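Local structure of type III secretion system effector protein ExoU (Pseudomonas fluorescens, 4QMK) at residues A[47-52]-A[57-62]; A[194-199]-A[228-233]; A[331-336]-A[420-425]; A[392-397]-A[412-417]. The protein probably acts as a patatin-like phospholipase toxin, delivered by type III secretion and brought to the plasma membrane by a phosphatidylinositol 4,5-bisphosphate binding domain. One frame throughout, in Å; residues are numbered along the deposited sequence.

Interaction 1: residues A[47-52]-A[57-62]; sequences LSIYRH and VEVVVS
Leu47 holds CG trans to its backbone N (chi1 171°), and this brings CD1 against both Val59 and Val61. CD1 lies 3.2 Å from CG1 of Val59 and 3.3 Å from CG1 of Val61, closer than carbons normally come, so the exact spacing is doubtful. Glu58 also turns its chain away from its own N (chi1 152°) and extends it across the strand toward Tyr50 and His52. Its OE1 meets the edge of the His52 imidazole, 3.3 Å from CE1. OE1 stays near the ring plane, while the ring and carboxylate planes are tilted 29° from each other. OE2 approaches CD1 of Tyr50 obliquely.

The strands form an antiparallel hairpin. Ser48 with Val60 and Tyr50 with Glu58 are the hydrogen-bonded pairs. Ser48 N reaches Val60 O at 2.9 Å, and Glu58 N reaches Tyr50 O at 2.8 Å. Ile49 with Val59 and Arg51 with Val57 are non-hydrogen-bonded pairs. Between them CG2 of Ile49 touches CG1 of Val57 at 3.7 Å.

Helix 441-446 covers Val57 and Val59. Glu58 has a salt bridge to Arg435 on the next strand. The hairpin thus has one mainly apolar face under helices, and an opposite face where the Glu58 charge is probably balanced by Arg435.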
loop_
_atom_site.group_PDB
_atom_site.type_symbol
_atom_site.label_atom_id
_atom_site.label_comp_id
_atom_site.label_asym_id
_atom_site.label_seq_id
_atom_site.Cartn_x
_atom_site.Cartn_y
_atom_site.Cartn_z
ATOM N N LEU A 47 -10.618 5.756 43.768
ATOM C CA LEU A 47 -11.589 6.743 43.490
ATOM C C LEU A 47 -12.433 7.041 44.704
ATOM O O LEU A 47 -12.978 6.111 45.295
ATOM C CB LEU A 47 -12.496 6.254 42.384
ATOM C CG LEU A 47 -13.727 7.122 42.128
ATOM C CD1 LEU A 47 -13.282 8.398 41.456
ATOM C CD2 LEU A 47 -14.681 6.376 41.225
ATOM N N SER A 48 -12.571 8.330 45.040
ATOM C CA SER A 48 -13.428 8.761 46.115
ATOM C C SER A 48 -14.340 9.892 45.633
ATOM O O SER A 48 -13.957 10.708 44.785
ATOM C CB SER A 48 -12.620 9.279 47.286
ATOM O OG SER A 48 -11.809 8.281 47.895
ATOM N N ILE A 49 -15.539 9.941 46.194
ATOM C CA ILE A 49 -16.513 10.911 45.824
ATOM C C ILE A 49 -17.171 11.479 47.058
ATOM O O ILE A 49 -17.705 10.703 47.868
ATOM C CB ILE A 49 -17.609 10.283 44.991
ATOM C CG1 ILE A 49 -17.030 9.627 43.756
ATOM C CG2 ILE A 49 -18.610 11.357 44.560
ATOM C CD1 ILE A 49 -18.083 8.967 42.875
ATOM N N TYR A 50 -17.137 12.819 47.206
ATOM C CA TYR A 50 -17.751 13.498 48.366
ATOM C C TYR A 50 -18.787 14.498 47.873
ATOM O O TYR A 50 -18.630 15.071 46.777
ATOM C CB TYR A 50 -16.717 14.288 49.173
ATOM C CG TYR A 50 -15.541 13.503 49.735
ATOM C CD1 TYR A 50 -14.353 13.372 49.007
ATOM C CD2 TYR A 50 -15.573 12.997 51.011
ATOM C CE1 TYR A 50 -13.272 12.657 49.514
ATOM C CE2 TYR A 50 -14.516 12.298 51.526
ATOM C CZ TYR A 50 -13.369 12.115 50.769
ATOM O OH TYR A 50 -12.309 11.447 51.320
ATOM N N ARG A 51 -19.819 14.739 48.678
ATOM C CA ARG A 51 -20.828 15.743 48.347
ATOM C C ARG A 51 -20.966 16.780 49.452
ATOM O O ARG A 51 -21.054 16.448 50.631
ATOM C CB ARG A 51 -22.194 15.098 48.069
ATOM C CG ARG A 51 -23.331 16.120 47.900
ATOM C CD ARG A 51 -24.569 15.563 47.186
ATOM N NE ARG A 51 -25.040 14.398 47.884
ATOM C CZ ARG A 51 -25.587 13.347 47.306
ATOM N NH1 ARG A 51 -25.782 13.282 45.988
ATOM N NH2 ARG A 51 -25.933 12.338 48.069
ATOM N N HIS A 52 -21.005 18.045 49.053
ATOM C CA HIS A 52 -21.204 19.162 49.994
ATOM C C HIS A 52 -22.701 19.429 50.172
ATOM O O HIS A 52 -23.530 18.760 49.596
ATOM C CB HIS A 52 -20.482 20.417 49.454
ATOM C CG HIS A 52 -18.995 20.279 49.402
ATOM N ND1 HIS A 52 -18.323 19.823 48.290
ATOM C CD2 HIS A 52 -18.050 20.514 50.338
ATOM C CE1 HIS A 52 -17.026 19.778 48.540
ATOM N NE2 HIS A 52 -16.835 20.200 49.776
ATOM N N VAL A 57 -20.189 18.301 44.081
ATOM C CA VAL A 57 -19.538 17.030 44.256
ATOM C C VAL A 57 -18.066 17.114 43.898
ATOM O O VAL A 57 -17.678 17.779 42.957
ATOM C CB VAL A 57 -20.245 15.952 43.429
ATOM C CG1 VAL A 57 -19.399 14.717 43.240
ATOM C CG2 VAL A 57 -21.553 15.601 44.112
ATOM N N GLU A 58 -17.268 16.390 44.657
ATOM C CA GLU A 58 -15.828 16.360 44.497
ATOM C C GLU A 58 -15.330 14.897 44.290
ATOM O O GLU A 58 -15.611 14.021 45.091
ATOM C CB GLU A 58 -15.266 16.983 45.765
ATOM C CG GLU A 58 -13.909 16.564 46.207
ATOM C CD GLU A 58 -13.559 17.111 47.594
ATOM O OE1 GLU A 58 -14.298 17.988 48.114
ATOM O OE2 GLU A 58 -12.504 16.693 48.137
ATOM N N VAL A 59 -14.594 14.662 43.213
ATOM C CA VAL A 59 -14.044 13.364 42.920
ATOM C C VAL A 59 -12.537 13.413 43.063
ATOM O O VAL A 59 -11.911 14.258 42.505
ATOM C CB VAL A 59 -14.339 12.964 41.479
ATOM C CG1 VAL A 59 -13.756 11.599 41.179
ATOM C CG2 VAL A 59 -15.848 12.979 41.209
ATOM N N VAL A 60 -11.963 12.466 43.791
ATOM C CA VAL A 60 -10.538 12.422 43.969
ATOM C C VAL A 60 -10.023 11.103 43.435
ATOM O O VAL A 60 -10.599 10.029 43.683
ATOM C CB VAL A 60 -10.173 12.576 45.450
ATOM C CG1 VAL A 60 -8.683 12.557 45.653
ATOM C CG2 VAL A 60 -10.710 13.910 45.976
ATOM N N VAL A 61 -8.951 11.191 42.673
ATOM C CA VAL A 61 -8.335 10.037 42.099
ATOM C C VAL A 61 -6.840 10.092 42.056
ATOM O O VAL A 61 -6.242 11.110 42.237
ATOM C CB VAL A 61 -8.780 9.789 40.670
ATOM C CG1 VAL A 61 -10.248 9.451 40.649
ATOM C CG2 VAL A 61 -8.461 10.965 39.797
ATOM N N SER A 62 -6.261 8.922 41.857
ATOM C CA SER A 62 -4.847 8.711 41.730
ATOM C C SER A 62 -4.669 8.352 40.273
ATOM O O SER A 62 -5.645 8.005 39.604
ATOM C CB SER A 62 -4.446 7.516 42.602
ATOM O OG SER A 62 -4.982 6.325 42.042
#

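Interaction 2: residues A[194-199]-A[228-233]; sequences QSILAH and RDLEVL
The helical segments 194-199 and 228-233 keep their backbones well apart, with the CA atoms of Ile196 and Leu233, the nearest pair, 8.9 Å from each other. Regular i to i+4 bonds run along both, such as Ala198 N to Gln194 O at 2.9 Å and Leu233 N to Asp229 O at 2.8 Å.

Side chains alone bridge the gap, and three of them do it. Ile196 points from its helix toward the other one. It uses both of its branches. CG2 meets CD1 of Leu233 at 3.8 Å, and the longer branch reaches CD2 of Leu230 with CD1, a looser touch at 4.2 Å. The fork follows from chi1 of -77°, which sets CG2 trans to the backbone N and lets CG1 run on beside that N. Leu233 also points toward Ile196, and the two side chains cross at about a right angle. Leu230 starts off to one side, but its CD2 branch bends in. Leu230 and Leu233 are three residues apart, so they present methyl groups from successive turns. Contact is purely apolar, and all three residues are buried.

Both helices belong to the patatin-like phospholipase region. Several of their polar groups bond to other parts of the chain. Ser195 OG and His199 NE2 bond to the carbonyls of Ser115 and Gly116, just beyond helix 107-114. Asp229 forms a salt bridge with Arg218. That arginine belongs to helix 210-221, which comes between the two helices in the chain and packs on both, with Leu219 against Ile196 and Val212 against Leu233.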
loop_
_atom_site.group_PDB
_atom_site.type_symbol
_atom_site.label_atom_id
_atom_site.label_comp_id
_atom_site.label_asym_id
_atom_site.label_seq_id
_atom_site.Cartn_x
_atom_site.Cartn_y
_atom_site.Cartn_z
ATOM N N GLN A 194 10.113 -15.291 16.836
ATOM C CA GLN A 194 10.133 -16.370 17.813
ATOM C C GLN A 194 9.199 -16.030 18.951
ATOM O O GLN A 194 8.231 -16.755 19.205
ATOM C CB GLN A 194 11.569 -16.620 18.239
ATOM C CG GLN A 194 11.837 -17.211 19.607
ATOM C CD GLN A 194 13.323 -17.524 19.769
ATOM O OE1 GLN A 194 14.181 -16.956 19.073
ATOM N NE2 GLN A 194 13.634 -18.442 20.675
ATOM N N SER A 195 9.426 -14.861 19.548
ATOM C CA SER A 195 8.595 -14.359 20.651
ATOM C C SER A 195 7.126 -14.355 20.314
ATOM O O SER A 195 6.326 -14.875 21.076
ATOM C CB SER A 195 9.020 -12.959 21.011
ATOM O OG SER A 195 8.080 -12.377 21.873
ATOM N N ILE A 196 6.776 -13.811 19.154
ATOM C CA ILE A 196 5.377 -13.749 18.733
ATOM C C ILE A 196 4.757 -15.125 18.533
ATOM O O ILE A 196 3.647 -15.403 18.995
ATOM C CB ILE A 196 5.232 -12.976 17.429
ATOM C CG1 ILE A 196 5.335 -11.487 17.690
ATOM C CG2 ILE A 196 3.888 -13.255 16.781
ATOM C CD1 ILE A 196 5.430 -10.651 16.434
ATOM N N LEU A 197 5.469 -16.003 17.837
ATOM C CA LEU A 197 4.956 -17.353 17.604
ATOM C C LEU A 197 4.671 -18.060 18.921
ATOM O O LEU A 197 3.585 -18.623 19.105
ATOM C CB LEU A 197 5.914 -18.166 16.742
ATOM C CG LEU A 197 5.978 -17.681 15.296
ATOM C CD1 LEU A 197 6.946 -18.501 14.463
ATOM C CD2 LEU A 197 4.622 -17.670 14.627
ATOM N N ALA A 198 5.645 -18.030 19.827
ATOM C CA ALA A 198 5.484 -18.627 21.139
ATOM C C ALA A 198 4.178 -18.115 21.752
ATOM O O ALA A 198 3.336 -18.895 22.177
ATOM C CB ALA A 198 6.677 -18.287 22.028
ATOM N N HIS A 199 3.993 -16.803 21.765
ATOM C CA HIS A 199 2.787 -16.235 22.360
ATOM C C HIS A 199 1.546 -16.712 21.637
ATOM O O HIS A 199 0.598 -17.134 22.263
ATOM C CB HIS A 199 2.838 -14.696 22.425
ATOM C CG HIS A 199 3.738 -14.166 23.502
ATOM N ND1 HIS A 199 3.329 -14.013 24.808
ATOM C CD2 HIS A 199 5.033 -13.763 23.474
ATOM C CE1 HIS A 199 4.329 -13.549 25.541
ATOM N NE2 HIS A 199 5.379 -13.394 24.754
ATOM N N ARG A 228 1.143 -3.482 11.536
ATOM C CA ARG A 228 -0.255 -3.889 11.500
ATOM C C ARG A 228 -0.448 -5.205 12.209
ATOM O O ARG A 228 -1.505 -5.424 12.781
ATOM C CB ARG A 228 -0.845 -4.012 10.070
ATOM C CG ARG A 228 -2.392 -3.989 10.076
ATOM C CD ARG A 228 -3.066 -4.595 8.836
ATOM N NE ARG A 228 -2.790 -3.888 7.574
ATOM C CZ ARG A 228 -3.343 -2.720 7.207
ATOM N NH1 ARG A 228 -4.176 -2.066 8.017
ATOM N NH2 ARG A 228 -3.031 -2.176 6.035
ATOM N N ASP A 229 0.528 -6.108 12.122
ATOM C CA ASP A 229 0.408 -7.377 12.800
ATOM C C ASP A 229 0.337 -7.137 14.260
ATOM O O ASP A 229 -0.471 -7.748 14.956
ATOM C CB ASP A 229 1.619 -8.280 12.543
ATOM C CG ASP A 229 1.658 -8.814 11.156
ATOM O OD1 ASP A 229 0.567 -8.955 10.544
ATOM O OD2 ASP A 229 2.778 -9.073 10.656
ATOM N N LEU A 230 1.247 -6.301 14.744
ATOM C CA LEU A 230 1.296 -5.989 16.154
ATOM C C LEU A 230 -0.039 -5.437 16.649
ATOM O O LEU A 230 -0.591 -5.954 17.591
ATOM C CB LEU A 230 2.465 -5.036 16.450
ATOM C CG LEU A 230 3.867 -5.674 16.458
ATOM C CD1 LEU A 230 4.913 -4.668 16.891
ATOM C CD2 LEU A 230 3.935 -6.844 17.398
ATOM N N GLU A 231 -0.583 -4.439 15.970
ATOM C CA GLU A 231 -1.894 -3.889 16.330
ATOM C C GLU A 231 -2.974 -4.982 16.446
ATOM O O GLU A 231 -3.688 -5.051 17.438
ATOM C CB GLU A 231 -2.333 -2.863 15.291
ATOM C CG GLU A 231 -3.780 -2.397 15.391
ATOM C CD GLU A 231 -4.246 -1.783 14.070
ATOM O OE1 GLU A 231 -4.509 -2.557 13.112
ATOM O OE2 GLU A 231 -4.352 -0.531 13.983
ATOM N N VAL A 232 -3.099 -5.799 15.410
ATOM C CA VAL A 232 -4.065 -6.906 15.371
ATOM C C VAL A 232 -3.850 -7.921 16.494
ATOM O O VAL A 232 -4.787 -8.285 17.230
ATOM C CB VAL A 232 -3.983 -7.645 14.032
ATOM C CG1 VAL A 232 -4.738 -8.953 14.104
ATOM C CG2 VAL A 232 -4.540 -6.770 12.904
ATOM N N LEU A 233 -2.602 -8.335 16.652
ATOM C CA LEU A 233 -2.251 -9.270 17.677
ATOM C C LEU A 233 -2.517 -8.748 19.082
ATOM O O LEU A 233 -2.905 -9.527 19.958
ATOM C CB LEU A 233 -0.779 -9.603 17.552
ATOM C CG LEU A 233 -0.388 -10.480 16.397
ATOM C CD1 LEU A 233 1.117 -10.703 16.416
ATOM C CD2 LEU A 233 -1.123 -11.797 16.493
#

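Interaction 3: residues A[331-336]-A[420-425]; sequences EALIVK and QTVSGH
Leu333 is the residue of strand 332-337 that touches the helical segment 420-425, where it meets Val422 and His425. Glu331 comes first and points toward the helix. Its OE2 stays 5.9 Å from His425 NE2, and its salt bridge is with Arg429, one turn further along the helix. Ala332 follows and bonds through its N to the side chain of Gln381.

Next is Leu333. Its CG sits trans to the backbone N (chi1 177°), and the two methyls fork toward the helix. CD1 lies obliquely against the His425 ring, 3.7 Å from ND1 and 3.8 Å from CE1. CD2 makes a looser contact with CG1 of Val422, at 4.5 Å. The Leu333 and His425 side chains lie alongside, pointing opposite ways. The far ring nitrogen, NE2, is bonded to Glu380 O, which helps to fix the ring while ND1 lies by the methyl.

Ile334 points away from the helix. Val335 lies farther along, against Leu69 and Leu71.

Strand 332-337 runs between parallel neighbours 68-72 and 382-389 in the mixed sheet, probably the central sheet of the patatin-like fold. Helix 408-431 covers it together with helix 81-90, whose Ala87 touches Val422.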
loop_
_atom_site.group_PDB
_atom_site.type_symbol
_atom_site.label_atom_id
_atom_site.label_comp_id
_atom_site.label_asym_id
_atom_site.label_seq_id
_atom_site.Cartn_x
_atom_site.Cartn_y
_atom_site.Cartn_z
ATOM N N GLU A 331 -1.858 7.311 31.407
ATOM C CA GLU A 331 -0.617 7.427 32.087
ATOM C C GLU A 331 0.476 6.919 31.131
ATOM O O GLU A 331 0.299 5.905 30.422
ATOM C CB GLU A 331 -0.661 6.612 33.373
ATOM C CG GLU A 331 0.633 6.611 34.189
ATOM C CD GLU A 331 0.841 7.825 35.084
ATOM O OE1 GLU A 331 0.026 8.763 35.041
ATOM O OE2 GLU A 331 1.841 7.824 35.838
ATOM N N ALA A 332 1.595 7.627 31.104
ATOM C CA ALA A 332 2.729 7.179 30.365
ATOM C C ALA A 332 3.884 6.885 31.344
ATOM O O ALA A 332 3.852 7.323 32.506
ATOM C CB ALA A 332 3.153 8.245 29.400
ATOM N N LEU A 333 4.872 6.138 30.875
ATOM C CA LEU A 333 6.118 6.026 31.584
ATOM C C LEU A 333 7.117 6.418 30.510
ATOM O O LEU A 333 7.218 5.758 29.462
ATOM C CB LEU A 333 6.379 4.603 32.072
ATOM C CG LEU A 333 7.720 4.405 32.766
ATOM C CD1 LEU A 333 7.866 5.280 33.985
ATOM C CD2 LEU A 333 7.787 2.966 33.222
ATOM N N ILE A 334 7.831 7.510 30.726
ATOM C CA ILE A 334 8.725 8.022 29.716
ATOM C C ILE A 334 10.064 7.805 30.260
ATOM O O ILE A 334 10.366 8.283 31.348
ATOM C CB ILE A 334 8.466 9.539 29.486
ATOM C CG1 ILE A 334 7.037 9.715 28.974
ATOM C CG2 ILE A 334 9.477 10.097 28.503
ATOM C CD1 ILE A 334 6.464 11.144 29.062
ATOM N N VAL A 335 10.911 7.111 29.550
ATOM C CA VAL A 335 12.228 6.696 30.163
ATOM C C VAL A 335 13.357 7.431 29.550
ATOM O O VAL A 335 13.599 7.266 28.376
ATOM C CB VAL A 335 12.461 5.203 29.976
ATOM C CG1 VAL A 335 13.731 4.778 30.671
ATOM C CG2 VAL A 335 11.279 4.437 30.546
ATOM N N LYS A 336 13.991 8.303 30.340
ATOM C CA LYS A 336 15.155 9.082 29.921
ATOM C C LYS A 336 16.398 8.731 30.712
ATOM O O LYS A 336 16.344 8.086 31.743
ATOM C CB LYS A 336 14.910 10.568 30.124
ATOM C CG LYS A 336 14.009 11.130 29.070
ATOM C CD LYS A 336 13.659 12.590 29.283
ATOM C CE LYS A 336 12.648 12.997 28.194
ATOM N NZ LYS A 336 12.254 14.441 28.168
ATOM N N GLN A 420 15.593 -0.198 40.558
ATOM C CA GLN A 420 15.217 0.520 41.749
ATOM C C GLN A 420 14.540 1.864 41.462
ATOM O O GLN A 420 13.557 2.184 42.098
ATOM C CB GLN A 420 16.421 0.775 42.606
ATOM C CG GLN A 420 16.935 -0.444 43.294
ATOM C CD GLN A 420 18.103 -0.117 44.180
ATOM O OE1 GLN A 420 18.742 0.951 44.043
ATOM N NE2 GLN A 420 18.404 -1.033 45.098
ATOM N N THR A 421 15.073 2.623 40.507
ATOM C CA THR A 421 14.611 3.945 40.227
ATOM C C THR A 421 13.173 3.881 39.723
ATOM O O THR A 421 12.293 4.559 40.220
ATOM C CB THR A 421 15.531 4.623 39.197
ATOM O OG1 THR A 421 16.829 4.801 39.761
ATOM C CG2 THR A 421 15.024 5.995 38.829
ATOM N N VAL A 422 12.946 3.006 38.776
ATOM C CA VAL A 422 11.656 2.826 38.199
ATOM C C VAL A 422 10.638 2.303 39.220
ATOM O O VAL A 422 9.483 2.817 39.264
ATOM C CB VAL A 422 11.749 1.902 37.018
ATOM C CG1 VAL A 422 10.383 1.472 36.543
ATOM C CG2 VAL A 422 12.521 2.591 35.908
ATOM N N SER A 423 11.031 1.298 40.020
ATOM C CA SER A 423 10.177 0.820 41.113
ATOM C C SER A 423 9.818 2.008 41.996
ATOM O O SER A 423 8.666 2.162 42.392
ATOM C CB SER A 423 10.884 -0.235 41.997
ATOM O OG SER A 423 10.794 -1.531 41.447
ATOM N N GLY A 424 10.809 2.850 42.298
ATOM C CA GLY A 424 10.569 4.027 43.143
ATOM C C GLY A 424 9.575 4.955 42.470
ATOM O O GLY A 424 8.657 5.458 43.086
ATOM N N HIS A 425 9.726 5.111 41.166
ATOM C CA HIS A 425 8.884 5.979 40.458
ATOM C C HIS A 425 7.443 5.425 40.424
ATOM O O HIS A 425 6.488 6.145 40.639
ATOM C CB HIS A 425 9.428 6.171 39.066
ATOM C CG HIS A 425 8.581 7.059 38.230
ATOM N ND1 HIS A 425 7.585 6.577 37.423
ATOM C CD2 HIS A 425 8.549 8.400 38.106
ATOM C CE1 HIS A 425 6.982 7.585 36.819
ATOM N NE2 HIS A 425 7.538 8.702 37.236
#

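Interaction 4: residues A[392-397]-A[412-417]; sequences GDFRGL and QHLQAQ
Apolar contacts join the two segments, and Leu414 is at their centre. It points from the helix toward Phe394 and Leu397 and offers each a different methyl. CD1 lies 3.5 Å from CD2 of Phe394 and 4.1 Å from CE2, approaching the ring obliquely. CD2 makes the looser touch, 4.2 Å from CD1 of Leu397. Phe394 and Leu414 pass with their ends heading opposite ways. Phe394 carries its ring beside its own backbone N (chi1 -51°), and there the ring lies with one face near Gly392 C, which is 4.1 Å above the ring plane toward the rim. Met406 touches both Phe394 and Leu397 and adds to the apolar cluster.

The short strand 392-393 is antiparallel to strand 382-389 and forms an outermost strand of the mixed sheet in this chain. At its end the chain folds into an Asx turn: OD1 of Asp393 accepts from Arg395 N at 3.1 Å, with an N-H...O angle of 165°. The donor comes from above the carboxylate plane. A further backbone bond, from Leu397 N to Phe394 O at 2.8 Å, closes the next turn; Phe394 and Leu397 both point toward the helix. On the helix, His413 NE2 is hydrogen-bonded to Ser389 OG of strand 382-389.

The salt bridge lies within segment 392-397. OD2 of Asp393 is 3.1 Å from Arg395 NH1 but well out of the guanidinium plane, so the charges pair without an N-H aimed at the oxygen. OD1 of the same aspartate sits over the centre of the guanidinium face.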
loop_
_atom_site.group_PDB
_atom_site.type_symbol
_atom_site.label_atom_id
_atom_site.label_comp_id
_atom_site.label_asym_id
_atom_site.label_seq_id
_atom_site.Cartn_x
_atom_site.Cartn_y
_atom_site.Cartn_z
ATOM N N GLY A 392 30.315 2.972 39.929
ATOM C CA GLY A 392 30.822 3.471 38.657
ATOM C C GLY A 392 30.045 4.626 38.079
ATOM O O GLY A 392 28.891 4.867 38.437
ATOM N N ASP A 393 30.702 5.353 37.183
ATOM C CA ASP A 393 30.117 6.483 36.486
ATOM C C ASP A 393 30.061 6.106 35.015
ATOM O O ASP A 393 31.048 6.178 34.332
ATOM C CB ASP A 393 30.953 7.786 36.653
ATOM C CG ASP A 393 30.356 8.987 35.843
ATOM O OD1 ASP A 393 29.214 8.831 35.374
ATOM O OD2 ASP A 393 31.018 10.048 35.648
ATOM N N PHE A 394 28.896 5.736 34.507
ATOM C CA PHE A 394 28.824 5.366 33.115
ATOM C C PHE A 394 28.214 6.437 32.201
ATOM O O PHE A 394 27.808 6.108 31.074
ATOM C CB PHE A 394 28.110 4.051 32.971
ATOM C CG PHE A 394 28.658 2.981 33.854
ATOM C CD1 PHE A 394 29.850 2.342 33.532
ATOM C CD2 PHE A 394 27.961 2.585 34.999
ATOM C CE1 PHE A 394 30.353 1.347 34.353
ATOM C CE2 PHE A 394 28.447 1.569 35.820
ATOM C CZ PHE A 394 29.644 0.949 35.495
ATOM N N ARG A 395 28.225 7.708 32.645
ATOM C CA ARG A 395 27.744 8.852 31.809
ATOM C C ARG A 395 28.383 8.957 30.407
ATOM O O ARG A 395 27.743 9.435 29.476
ATOM C CB ARG A 395 27.833 10.189 32.559
ATOM C CG ARG A 395 26.595 10.432 33.409
ATOM C CD ARG A 395 26.521 11.811 34.047
ATOM N NE ARG A 395 26.905 11.795 35.456
ATOM C CZ ARG A 395 28.115 12.088 35.930
ATOM N NH1 ARG A 395 29.114 12.425 35.131
ATOM N NH2 ARG A 395 28.330 12.036 37.228
ATOM N N GLY A 396 29.611 8.482 30.248
ATOM C CA GLY A 396 30.225 8.366 28.914
ATOM C C GLY A 396 29.407 7.542 27.909
ATOM O O GLY A 396 29.563 7.710 26.690
ATOM N N LEU A 397 28.541 6.647 28.400
ATOM C CA LEU A 397 27.613 5.926 27.523
ATOM C C LEU A 397 26.638 6.896 26.793
ATOM O O LEU A 397 25.573 6.462 26.327
ATOM C CB LEU A 397 26.788 4.885 28.320
ATOM C CG LEU A 397 27.526 3.693 28.969
ATOM C CD1 LEU A 397 26.626 2.906 29.924
ATOM C CD2 LEU A 397 28.131 2.758 27.925
ATOM N N GLN A 412 25.010 -5.626 35.199
ATOM C CA GLN A 412 24.137 -6.152 36.239
ATOM C C GLN A 412 23.881 -5.051 37.262
ATOM O O GLN A 412 22.790 -4.916 37.771
ATOM C CB GLN A 412 24.840 -7.390 36.885
ATOM C CG GLN A 412 23.942 -8.516 37.436
ATOM C CD GLN A 412 24.689 -9.897 37.548
ATOM O OE1 GLN A 412 25.377 -10.348 36.592
ATOM N NE2 GLN A 412 24.533 -10.576 38.699
ATOM N N HIS A 413 24.886 -4.243 37.540
ATOM C CA HIS A 413 24.733 -3.178 38.516
ATOM C C HIS A 413 23.843 -1.997 37.998
ATOM O O HIS A 413 22.961 -1.490 38.717
ATOM C CB HIS A 413 26.082 -2.611 38.956
ATOM C CG HIS A 413 25.929 -1.485 39.943
ATOM N ND1 HIS A 413 25.632 -1.702 41.277
ATOM C CD2 HIS A 413 25.891 -0.136 39.766
ATOM C CE1 HIS A 413 25.466 -0.539 41.888
ATOM N NE2 HIS A 413 25.619 0.427 40.995
ATOM N N LEU A 414 24.109 -1.572 36.767
ATOM C CA LEU A 414 23.404 -0.471 36.174
ATOM C C LEU A 414 21.941 -0.861 36.028
ATOM O O LEU A 414 21.030 -0.090 36.372
ATOM C CB LEU A 414 24.014 -0.125 34.834
ATOM C CG LEU A 414 23.703 1.293 34.412
ATOM C CD1 LEU A 414 24.493 2.259 35.275
ATOM C CD2 LEU A 414 24.018 1.495 32.937
ATOM N N GLN A 415 21.735 -2.097 35.601
ATOM C CA GLN A 415 20.393 -2.630 35.469
ATOM C C GLN A 415 19.665 -2.636 36.803
ATOM O O GLN A 415 18.486 -2.320 36.882
ATOM C CB GLN A 415 20.441 -4.018 34.860
ATOM C CG GLN A 415 20.890 -3.970 33.400
ATOM C CD GLN A 415 21.190 -5.314 32.827
ATOM O OE1 GLN A 415 21.055 -6.327 33.503
ATOM N NE2 GLN A 415 21.566 -5.340 31.552
ATOM N N ALA A 416 20.374 -2.971 37.866
ATOM C CA ALA A 416 19.744 -2.952 39.200
ATOM C C ALA A 416 19.463 -1.499 39.691
ATOM O O ALA A 416 18.577 -1.305 40.459
ATOM C CB ALA A 416 20.599 -3.731 40.206
ATOM N N GLN A 417 20.238 -0.513 39.246
ATOM C CA GLN A 417 19.989 0.882 39.588
ATOM C C GLN A 417 18.704 1.376 38.908
ATOM O O GLN A 417 17.889 2.091 39.500
ATOM C CB GLN A 417 21.126 1.739 39.099
ATOM C CG GLN A 417 22.406 1.525 39.849
ATOM C CD GLN A 417 22.524 2.471 41.006
ATOM O OE1 GLN A 417 22.374 2.083 42.171
ATOM N NE2 GLN A 417 22.762 3.747 40.690
#

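In the fold
Along the chain interaction 1 comes first, then interaction 2, and interaction 4 is nested inside the loop closed by interaction 3. Interactions 3 and 4 share helix 408-431 and the mixed sheet, with centres about 16 Å apart. Interaction 1 belongs to a separate four-stranded antiparallel sheet. Its centre is about 27 Å from that of interaction 3, and their nearest atoms are about 7 Å apart. Interaction 2 joins helices within the patatin-like phospholipase region, about 26 Å from interaction 3 between centres. The mixed sheet also holds strand 99-103, followed by a GxSxG sequence consistent with a nucleophile elbow. Interactions 3 and 4 therefore set helix 408-431 against the sheet carrying this probable elbow.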